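Local coordinates for extracellular protein containing a SCP domain (Bacillus anthracis, PDB 4IFA) that is of unknown function but carries an SCP (CAP-family) domain, is extracellular, and has been considered a vaccine candidate linked to virulence in the anthrax bacterium, at residues Tyr144-Ser149 with Arg192-Val197; Tyr79-Tyr84 with Val101-Val106. All coordinates share one frame; numbering follows the deposited sequence.

Both contacts lie within the CAP-associated N-terminal region, and each joins two strands of one sheet. Contact 2 comes first along the chain: 79-84 and 101-106 belong to the seven-stranded antiparallel sheet, where they flank strand 92-97 and meet across it mainly through side chains, with no direct backbone pairing. Contact 1 pairs 144-149 with 192-197 at the edge of a separate three-stranded antiparallel sheet. The two centres are 23 Å apart and the nearest atoms about 9 Å, so neither touches the other. Contact 2 is buried and mostly apolar; contact 1 is partly buried and combines backbone bonds with an edge-to-face aromatic pair. A bound PEG, probably from the crystallisation liquor, lies about 5 Å from the side chain of Arg192.

Contact 1 (Tyr144-Ser149 with Arg192-Val197); sequences YQFELS and RPYQLV
Phe146 and Leu196 sit opposite each other in an antiparallel strand pairing, where strand 195-198 forms the edge of a three-stranded sheet beside the central strand 142-147. They are a non-hydrogen-bonded pair; at the neighbouring hydrogen-bonded pair, Gln145 N donates to Val197 O over 2.8 Å and Val197 N donates back to Gln145 O. Two residues further along, Glu147 N bonds to Gln195 O, and beyond it a water donates to Glu147 O while accepting from Gln195 N, continuing the link as the strands separate.

On the Phe146 side of the sheet the contact is apolar. Leu196 CD1 stands over the centre of the Phe146 ring, 3.7 Å from its centroid, a CH-pi contact for which leucine's branched end, with a methyl to lay on the ring, is well suited. Tyr194 turns its edge toward the face of Phe146 in an offset edge-to-face pair, with planes at 83°. The Tyr194 ring is itself sandwiched: Leu148 CG lies over one face, 3.6 Å from the centroid, and Pro193 CB covers the opposite face. Its hydroxyl is hydrogen-bonded to Gln156 O, which gives this buried polar end a partner.

This is the classic alternation of a beta sheet, with Phe146 packed on Leu188 and Leu189 of helix 185-191 and mostly polar residues on the other side, Gln145, Glu147 and Gln195, with Val197 among them. There Gln195 NE2 bonds Glu147 OE1 at 2.9 Å, meeting the oxygen nearly along its C-O axis, with the carboxylate and amide planes 54° apart. Extended chains let both residues span the strands, and Val197 CG2 packs 3.6 Å from the same Glu147 OE1, placing a methyl beside the carboxylate.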
ATOM      1  N   TYR A 144     -17.862 -16.472  -7.270  1.00 57.11           N
ATOM      2  CA  TYR A 144     -16.804 -16.202  -6.316  1.00 53.69           C
ATOM      3  C   TYR A 144     -17.395 -15.690  -5.009  1.00 51.05           C
ATOM      4  O   TYR A 144     -18.344 -14.911  -5.024  1.00 50.65           O
ATOM      5  CB  TYR A 144     -15.853 -15.160  -6.901  1.00 52.45           C
ATOM      6  CG  TYR A 144     -15.281 -15.543  -8.250  1.00 54.18           C
ATOM      7  CD1 TYR A 144     -14.126 -16.310  -8.340  1.00 55.53           C
ATOM      8  CD2 TYR A 144     -15.895 -15.136  -9.436  1.00 55.12           C
ATOM      9  CE1 TYR A 144     -13.589 -16.661  -9.571  1.00 57.90           C
ATOM     10  CE2 TYR A 144     -15.368 -15.492 -10.681  1.00 59.35           C
ATOM     11  CZ  TYR A 144     -14.216 -16.251 -10.739  1.00 59.95           C
ATOM     12  OH  TYR A 144     -13.683 -16.600 -11.955  1.00 64.78           O
ATOM     13  N   GLN A 145     -16.866 -16.168  -3.887  1.00 49.73           N
ATOM     14  CA  GLN A 145     -17.297 -15.694  -2.580  1.00 48.60           C
ATOM     15  C   GLN A 145     -16.085 -15.465  -1.680  1.00 46.28           C
ATOM     16  O   GLN A 145     -15.389 -16.415  -1.320  1.00 47.67           O
ATOM     17  CB  GLN A 145     -18.279 -16.654  -1.892  1.00 51.51           C
ATOM     18  CG  GLN A 145     -18.783 -16.105  -0.547  1.00 53.67           C
ATOM     19  CD  GLN A 145     -19.904 -16.916   0.084  1.00 59.54           C
ATOM     20  OE1 GLN A 145     -20.778 -16.365   0.764  1.00 63.07           O
ATOM     21  NE2 GLN A 145     -19.892 -18.223  -0.140  1.00 65.38           N
ATOM     22  N   PHE A 146     -15.819 -14.200  -1.354  1.00 42.48           N
ATOM     23  CA  PHE A 146     -14.773 -13.888  -0.396  1.00 40.90           C
ATOM     24  C   PHE A 146     -15.346 -14.028   1.011  1.00 41.72           C
ATOM     25  O   PHE A 146     -16.485 -13.615   1.278  1.00 42.23           O
ATOM     26  CB  PHE A 146     -14.227 -12.481  -0.592  1.00 38.47           C
ATOM     27  CG  PHE A 146     -13.338 -12.347  -1.778  1.00 38.48           C
ATOM     28  CD1 PHE A 146     -12.011 -12.757  -1.705  1.00 39.75           C
ATOM     29  CD2 PHE A 146     -13.806 -11.799  -2.962  1.00 39.47           C
ATOM     30  CE1 PHE A 146     -11.181 -12.622  -2.782  1.00 39.92           C
ATOM     31  CE2 PHE A 146     -12.977 -11.672  -4.057  1.00 40.47           C
ATOM     32  CZ  PHE A 146     -11.659 -12.083  -3.971  1.00 41.56           C
ATOM     33  N   GLU A 147     -14.562 -14.621   1.899  1.00 42.14           N
ATOM     34  CA  GLU A 147     -14.937 -14.773   3.293  1.00 42.96           C
ATOM     35  C   GLU A 147     -13.959 -13.986   4.140  1.00 41.28           C
ATOM     36  O   GLU A 147     -12.807 -14.419   4.324  1.00 42.17           O
ATOM     37  CB  GLU A 147     -14.916 -16.257   3.677  1.00 46.38           C
ATOM     38  CG  GLU A 147     -16.029 -17.063   3.013  1.00 50.87           C
ATOM     39  CD  GLU A 147     -15.854 -18.570   3.111  1.00 55.51           C
ATOM     40  OE1 GLU A 147     -14.721 -19.052   3.335  1.00 56.95           O
ATOM     41  OE2 GLU A 147     -16.863 -19.280   2.935  1.00 59.75           O
ATOM     42  N   LEU A 148     -14.395 -12.823   4.633  1.00 38.32           N
ATOM     43  CA  LEU A 148     -13.522 -11.994   5.461  1.00 37.33           C
ATOM     44  C   LEU A 148     -13.499 -12.478   6.899  1.00 39.06           C
ATOM     45  O   LEU A 148     -14.546 -12.795   7.462  1.00 39.71           O
ATOM     46  CB  LEU A 148     -13.938 -10.512   5.460  1.00 34.82           C
ATOM     47  CG  LEU A 148     -13.748  -9.693   4.180  1.00 33.21           C
ATOM     48  CD1 LEU A 148     -14.781 -10.091   3.110  1.00 35.07           C
ATOM     49  CD2 LEU A 148     -13.834  -8.202   4.519  1.00 32.62           C
ATOM     50  N   SER A 149     -12.311 -12.518   7.489  1.00 34.67           N
ATOM     51  CA  SER A 149     -12.157 -12.845   8.906  1.00 36.99           C
ATOM     52  C   SER A 149     -12.591 -11.647   9.754  1.00 36.53           C
ATOM     53  O   SER A 149     -12.752 -10.524   9.248  1.00 33.87           O
ATOM     54  CB  SER A 149     -10.696 -13.143   9.231  1.00 37.85           C
ATOM     55  OG  SER A 149      -9.894 -11.978   9.071  1.00 35.24           O
ATOM     56  N   ARG A 192      -7.008 -10.778  -4.683  1.00 38.99           N
ATOM     57  CA  ARG A 192      -7.476 -11.753  -3.656  1.00 39.68           C
ATOM     58  C   ARG A 192      -7.104 -11.349  -2.229  1.00 37.07           C
ATOM     59  O   ARG A 192      -6.328 -12.012  -1.564  1.00 36.97           O
ATOM     60  CB  ARG A 192      -6.938 -13.162  -3.940  1.00 42.73           C
ATOM     61  CG  ARG A 192      -7.345 -13.684  -5.288  1.00 48.44           C
ATOM     62  CD  ARG A 192      -7.117 -15.187  -5.418  1.00 55.82           C
ATOM     63  NE  ARG A 192      -7.475 -15.690  -6.751  1.00 63.40           N
ATOM     64  CZ  ARG A 192      -7.582 -16.980  -7.075  1.00 70.28           C
ATOM     65  NH1 ARG A 192      -7.373 -17.936  -6.169  1.00 73.59           N
ATOM     66  NH2 ARG A 192      -7.908 -17.329  -8.318  1.00 74.02           N
ATOM     67  N   PRO A 193      -7.679 -10.251  -1.739  1.00 35.30           N
ATOM     68  CA  PRO A 193      -7.271  -9.797  -0.408  1.00 34.02           C
ATOM     69  C   PRO A 193      -7.718 -10.664   0.758  1.00 34.15           C
ATOM     70  O   PRO A 193      -7.180 -10.512   1.857  1.00 35.84           O
ATOM     71  CB  PRO A 193      -7.916  -8.424  -0.281  1.00 32.51           C
ATOM     72  CG  PRO A 193      -8.715  -8.219  -1.450  1.00 33.44           C
ATOM     73  CD  PRO A 193      -8.537  -9.286  -2.437  1.00 35.37           C
ATOM     74  N   TYR A 194      -8.696 -11.543   0.526  1.00 33.78           N
ATOM     75  CA  TYR A 194      -9.252 -12.395   1.563  1.00 34.28           C
ATOM     76  C   TYR A 194      -9.373 -13.835   1.038  1.00 36.40           C
ATOM     77  O   TYR A 194      -9.169 -14.090  -0.151  1.00 37.37           O
ATOM     78  CB  TYR A 194     -10.661 -11.916   1.935  1.00 34.12           C
ATOM     79  CG  TYR A 194     -10.851 -10.403   1.921  1.00 30.04           C
ATOM     80  CD1 TYR A 194     -10.270  -9.586   2.895  1.00 31.77           C
ATOM     81  CD2 TYR A 194     -11.633  -9.798   0.948  1.00 30.88           C
ATOM     82  CE1 TYR A 194     -10.441  -8.197   2.876  1.00 27.99           C
ATOM     83  CE2 TYR A 194     -11.832  -8.399   0.934  1.00 31.67           C
ATOM     84  CZ  TYR A 194     -11.237  -7.619   1.884  1.00 30.25           C
ATOM     85  OH  TYR A 194     -11.467  -6.258   1.820  1.00 29.14           O
ATOM     86  N   GLN A 195      -9.720 -14.750   1.941  1.00 37.97           N
ATOM     87  CA  GLN A 195      -9.957 -16.139   1.594  1.00 41.42           C
ATOM     88  C   GLN A 195     -11.042 -16.186   0.522  1.00 42.25           C
ATOM     89  O   GLN A 195     -12.059 -15.508   0.652  1.00 42.32           O
ATOM     90  CB  GLN A 195     -10.368 -16.919   2.841  1.00 42.83           C
ATOM     91  CG  GLN A 195     -10.736 -18.379   2.581  1.00 47.69           C
ATOM     92  CD  GLN A 195     -10.820 -19.191   3.859  1.00 51.66           C
ATOM     93  OE1 GLN A 195      -9.818 -19.382   4.557  1.00 55.15           O
ATOM     94  NE2 GLN A 195     -12.003 -19.707   4.152  1.00 54.87           N
ATOM     95  N   LEU A 196     -10.830 -16.990  -0.526  1.00 44.07           N
ATOM     96  CA  LEU A 196     -11.757 -17.055  -1.666  1.00 45.29           C
ATOM     97  C   LEU A 196     -12.259 -18.459  -1.996  1.00 49.56           C
ATOM     98  O   LEU A 196     -11.464 -19.388  -2.180  1.00 50.67           O
ATOM     99  CB  LEU A 196     -11.080 -16.469  -2.921  1.00 44.47           C
ATOM    100  CG  LEU A 196     -11.869 -16.515  -4.250  1.00 45.76           C
ATOM    101  CD1 LEU A 196     -13.065 -15.566  -4.282  1.00 44.62           C
ATOM    102  CD2 LEU A 196     -10.951 -16.206  -5.421  1.00 48.04           C
ATOM    103  N   VAL A 197     -13.585 -18.595  -2.081  1.00 51.01           N
ATOM    104  CA  VAL A 197     -14.240 -19.847  -2.470  1.00 55.20           C
ATOM    105  C   VAL A 197     -14.803 -19.576  -3.868  1.00 56.50           C
ATOM    106  O   VAL A 197     -15.481 -18.563  -4.068  1.00 55.67           O
ATOM    107  CB  VAL A 197     -15.369 -20.229  -1.497  1.00 56.77           C
ATOM    108  CG1 VAL A 197     -15.979 -21.558  -1.898  1.00 60.01           C
ATOM    109  CG2 VAL A 197     -14.849 -20.297  -0.061  1.00 56.01           C
TER
HETATM  110  O   HOH W   1     -10.252 -14.141   4.722  1.00 39.48           O

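Contact 2 (Tyr79-Tyr84 with Val101-Val106); sequences YEWWVY and VVTAYV
The Tyr79 ring receives Thr103 face-on: the methyl CG2 stands over its centre, 3.7 Å from the centroid and 8° off the normal, and the two side chains cross at about a right angle. Tyrosine suits this place because its flat ring gives the methyl a face to lie on while its hydroxyl reaches a water. The CH-pi contact depends on Tyr79 CG lying between its own backbone N and carbonyl carbon (chi1 55°). Val102 CG2 approaches the same ring obliquely, and valine's compact branch fills in beside Tyr79 CB at 3.9 Å. Trp81, with the longest flat side chain, extends its six-membered ring to bring CZ3 4.2 Å from Thr103 CG2, and its edge faces Ala104 CA. Tyr79 CE1 in turn lies over a face of the Trp81 indole, toward its rim, so the two aromatic rings and the threonine methyl form one cluster.

Strand 92-97 runs between the two strands in the antiparallel sheet, so 79-84 and 101-106 are next-but-one neighbours, their axes 36° from parallel. Val102 and Thr103 both face Gly95 in a classic beta bulge, and both direct their CB toward the 79-84 segment.

Threonine serves two chemistries: its methyl meets the aromatic face, while OG1 is hydrogen-bonded to Tyr182 O. A water donates to Thr103 OG1 over 2.8 Å and is also bonded to Tyr79 OH. The contact thus relies mainly on apolar and CH-pi packing, with this water joining the two hydroxyl ends.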
ATOM      1  N   TYR A  79      -1.850  -4.232 -14.634  1.00 26.30           N
ATOM      2  CA  TYR A  79      -1.955  -2.782 -14.748  1.00 24.78           C
ATOM      3  C   TYR A  79      -0.606  -2.158 -14.377  1.00 23.45           C
ATOM      4  O   TYR A  79       0.215  -2.781 -13.677  1.00 25.04           O
ATOM      5  CB  TYR A  79      -3.099  -2.191 -13.902  1.00 24.10           C
ATOM      6  CG  TYR A  79      -3.036  -2.549 -12.426  1.00 22.16           C
ATOM      7  CD1 TYR A  79      -2.186  -1.870 -11.546  1.00 22.08           C
ATOM      8  CD2 TYR A  79      -3.806  -3.597 -11.910  1.00 22.12           C
ATOM      9  CE1 TYR A  79      -2.124  -2.216 -10.197  1.00 21.85           C
ATOM     10  CE2 TYR A  79      -3.741  -3.931 -10.557  1.00 21.75           C
ATOM     11  CZ  TYR A  79      -2.892  -3.260  -9.736  1.00 21.89           C
ATOM     12  OH  TYR A  79      -2.826  -3.599  -8.399  1.00 21.54           O
ATOM     13  N   GLU A  80      -0.374  -0.953 -14.869  1.00 24.19           N
ATOM     14  CA  GLU A  80       0.779  -0.130 -14.519  1.00 24.84           C
ATOM     15  C   GLU A  80       0.293   0.912 -13.515  1.00 23.34           C
ATOM     16  O   GLU A  80      -0.794   1.514 -13.658  1.00 23.22           O
ATOM     17  CB  GLU A  80       1.346   0.594 -15.746  1.00 26.18           C
ATOM     18  CG  GLU A  80       2.004  -0.271 -16.788  1.00 29.06           C
ATOM     19  CD  GLU A  80       2.405   0.557 -17.972  1.00 34.71           C
ATOM     20  OE1 GLU A  80       1.534   0.847 -18.825  1.00 40.44           O
ATOM     21  OE2 GLU A  80       3.589   0.910 -18.061  1.00 39.28           O
ATOM     22  N   TRP A  81       1.097   1.143 -12.499  1.00 21.48           N
ATOM     23  CA  TRP A  81       0.802   2.196 -11.542  1.00 20.76           C
ATOM     24  C   TRP A  81       1.280   3.541 -12.050  1.00 21.89           C
ATOM     25  O   TRP A  81       2.462   3.694 -12.444  1.00 23.99           O
ATOM     26  CB  TRP A  81       1.450   1.943 -10.189  1.00 21.32           C
ATOM     27  CG  TRP A  81       0.930   0.851  -9.331  1.00 19.73           C
ATOM     28  CD1 TRP A  81       1.595  -0.299  -8.954  1.00 21.36           C
ATOM     29  CD2 TRP A  81      -0.314   0.839  -8.633  1.00 19.18           C
ATOM     30  NE1 TRP A  81       0.825  -1.010  -8.071  1.00 21.56           N
ATOM     31  CE2 TRP A  81      -0.332  -0.325  -7.828  1.00 20.54           C
ATOM     32  CE3 TRP A  81      -1.409   1.698  -8.605  1.00 20.20           C
ATOM     33  CZ2 TRP A  81      -1.416  -0.644  -7.011  1.00 20.75           C
ATOM     34  CZ3 TRP A  81      -2.472   1.383  -7.784  1.00 21.78           C
ATOM     35  CH2 TRP A  81      -2.476   0.199  -7.023  1.00 19.48           C
ATOM     36  N   TRP A  82       0.395   4.527 -12.018  1.00 21.18           N
ATOM     37  CA  TRP A  82       0.701   5.927 -12.321  1.00 22.09           C
ATOM     38  C   TRP A  82       0.690   6.573 -10.930  1.00 21.61           C
ATOM     39  O   TRP A  82      -0.390   6.732 -10.310  1.00 21.12           O
ATOM     40  CB  TRP A  82      -0.371   6.542 -13.220  1.00 23.22           C
ATOM     41  CG  TRP A  82      -0.372   6.136 -14.656  1.00 23.55           C
ATOM     42  CD1 TRP A  82       0.004   4.940 -15.189  1.00 25.04           C
ATOM     43  CD2 TRP A  82      -0.895   6.916 -15.724  1.00 26.26           C
ATOM     44  NE1 TRP A  82      -0.202   4.955 -16.564  1.00 25.68           N
ATOM     45  CE2 TRP A  82      -0.746   6.162 -16.915  1.00 25.85           C
ATOM     46  CE3 TRP A  82      -1.456   8.196 -15.796  1.00 27.25           C
ATOM     47  CZ2 TRP A  82      -1.154   6.646 -18.169  1.00 28.88           C
ATOM     48  CZ3 TRP A  82      -1.832   8.686 -17.047  1.00 28.77           C
ATOM     49  CH2 TRP A  82      -1.709   7.904 -18.210  1.00 27.55           C
ATOM     50  N   VAL A  83       1.844   7.018 -10.451  1.00 21.07           N
ATOM     51  CA  VAL A  83       1.987   7.475  -9.071  1.00 21.07           C
ATOM     52  C   VAL A  83       2.082   8.989  -9.000  1.00 21.67           C
ATOM     53  O   VAL A  83       2.927   9.594  -9.646  1.00 21.91           O
ATOM     54  CB  VAL A  83       3.281   6.898  -8.475  1.00 20.45           C
ATOM     55  CG1 VAL A  83       3.469   7.319  -7.035  1.00 21.63           C
ATOM     56  CG2 VAL A  83       3.231   5.375  -8.544  1.00 23.76           C
ATOM     57  N   TYR A  84       1.231   9.591  -8.176  1.00 19.47           N
ATOM     58  CA  TYR A  84       1.196  11.022  -7.897  1.00 19.18           C
ATOM     59  C   TYR A  84       1.629  11.236  -6.441  1.00 19.77           C
ATOM     60  O   TYR A  84       0.795  11.308  -5.542  1.00 20.94           O
ATOM     61  CB  TYR A  84      -0.222  11.569  -8.141  1.00 20.78           C
ATOM     62  CG  TYR A  84      -0.615  11.474  -9.599  1.00 21.54           C
ATOM     63  CD1 TYR A  84      -0.441  12.540 -10.465  1.00 22.39           C
ATOM     64  CD2 TYR A  84      -1.146  10.286 -10.122  1.00 21.31           C
ATOM     65  CE1 TYR A  84      -0.767  12.444 -11.830  1.00 23.23           C
ATOM     66  CE2 TYR A  84      -1.467  10.170 -11.470  1.00 22.14           C
ATOM     67  CZ  TYR A  84      -1.314  11.250 -12.310  1.00 21.03           C
ATOM     68  OH  TYR A  84      -1.643  11.125 -13.650  1.00 23.97           O
ATOM     69  N   VAL A 101      -8.592   3.004 -16.587  1.00 25.22           N
ATOM     70  CA  VAL A 101      -8.303   3.087 -15.154  1.00 24.59           C
ATOM     71  C   VAL A 101      -9.084   1.972 -14.450  1.00 23.25           C
ATOM     72  O   VAL A 101     -10.314   1.957 -14.508  1.00 25.55           O
ATOM     73  CB  VAL A 101      -8.618   4.458 -14.563  1.00 24.13           C
ATOM     74  CG1 VAL A 101      -8.328   4.442 -13.075  1.00 23.56           C
ATOM     75  CG2 VAL A 101      -7.804   5.567 -15.239  1.00 26.21           C
ATOM     76  N   VAL A 102      -8.379   1.014 -13.864  1.00 23.71           N
ATOM     77  CA  VAL A 102      -8.974  -0.173 -13.256  1.00 23.57           C
ATOM     78  C   VAL A 102      -8.884  -0.240 -11.729  1.00 22.98           C
ATOM     79  O   VAL A 102      -9.601  -1.014 -11.109  1.00 23.35           O
ATOM     80  CB  VAL A 102      -8.385  -1.479 -13.875  1.00 23.53           C
ATOM     81  CG1 VAL A 102      -8.632  -1.497 -15.414  1.00 25.18           C
ATOM     82  CG2 VAL A 102      -6.917  -1.726 -13.550  1.00 24.79           C
ATOM     83  N   THR A 103      -8.032   0.583 -11.141  1.00 20.55           N
ATOM     84  CA  THR A 103      -7.824   0.596  -9.692  1.00 19.92           C
ATOM     85  C   THR A 103      -7.184   1.884  -9.278  1.00 19.00           C
ATOM     86  O   THR A 103      -6.660   2.615 -10.113  1.00 21.07           O
ATOM     87  CB  THR A 103      -6.963  -0.643  -9.289  1.00 19.34           C
ATOM     88  OG1 THR A 103      -6.899  -0.811  -7.852  1.00 19.88           O
ATOM     89  CG2 THR A 103      -5.553  -0.561  -9.804  1.00 21.22           C
ATOM     90  N   ALA A 104      -7.237   2.195  -7.976  1.00 18.96           N
ATOM     91  CA  ALA A 104      -6.498   3.339  -7.426  1.00 18.25           C
ATOM     92  C   ALA A 104      -6.321   3.114  -5.946  1.00 19.45           C
ATOM     93  O   ALA A 104      -7.160   2.477  -5.324  1.00 20.37           O
ATOM     94  CB  ALA A 104      -7.217   4.690  -7.672  1.00 20.23           C
ATOM     95  N   TYR A 105      -5.238   3.648  -5.404  1.00 18.32           N
ATOM     96  CA  TYR A 105      -5.020   3.654  -3.974  1.00 17.73           C
ATOM     97  C   TYR A 105      -4.788   5.098  -3.531  1.00 17.72           C
ATOM     98  O   TYR A 105      -3.874   5.787  -4.004  1.00 18.06           O
ATOM     99  CB  TYR A 105      -3.816   2.794  -3.574  1.00 18.10           C
ATOM    100  CG  TYR A 105      -3.582   2.815  -2.084  1.00 18.67           C
ATOM    101  CD1 TYR A 105      -4.496   2.245  -1.233  1.00 20.39           C
ATOM    102  CD2 TYR A 105      -2.458   3.440  -1.516  1.00 19.81           C
ATOM    103  CE1 TYR A 105      -4.335   2.261   0.143  1.00 21.41           C
ATOM    104  CE2 TYR A 105      -2.315   3.465  -0.103  1.00 18.65           C
ATOM    105  CZ  TYR A 105      -3.249   2.873   0.683  1.00 19.20           C
ATOM    106  OH  TYR A 105      -3.103   2.837   2.085  1.00 22.57           O
ATOM    107  N   VAL A 106      -5.619   5.536  -2.578  1.00 17.50           N
ATOM    108  CA  VAL A 106      -5.583   6.860  -1.969  1.00 17.29           C
ATOM    109  C   VAL A 106      -4.967   6.813  -0.594  1.00 16.88           C
ATOM    110  O   VAL A 106      -5.415   6.030   0.250  1.00 17.64           O
ATOM    111  CB  VAL A 106      -7.033   7.430  -1.844  1.00 17.22           C
ATOM    112  CG1 VAL A 106      -7.001   8.772  -1.099  1.00 17.96           C
ATOM    113  CG2 VAL A 106      -7.668   7.567  -3.225  1.00 18.76           C
TER
HETATM  114  O   HOH W   2      -4.864  -2.311  -6.587  1.00 22.34           O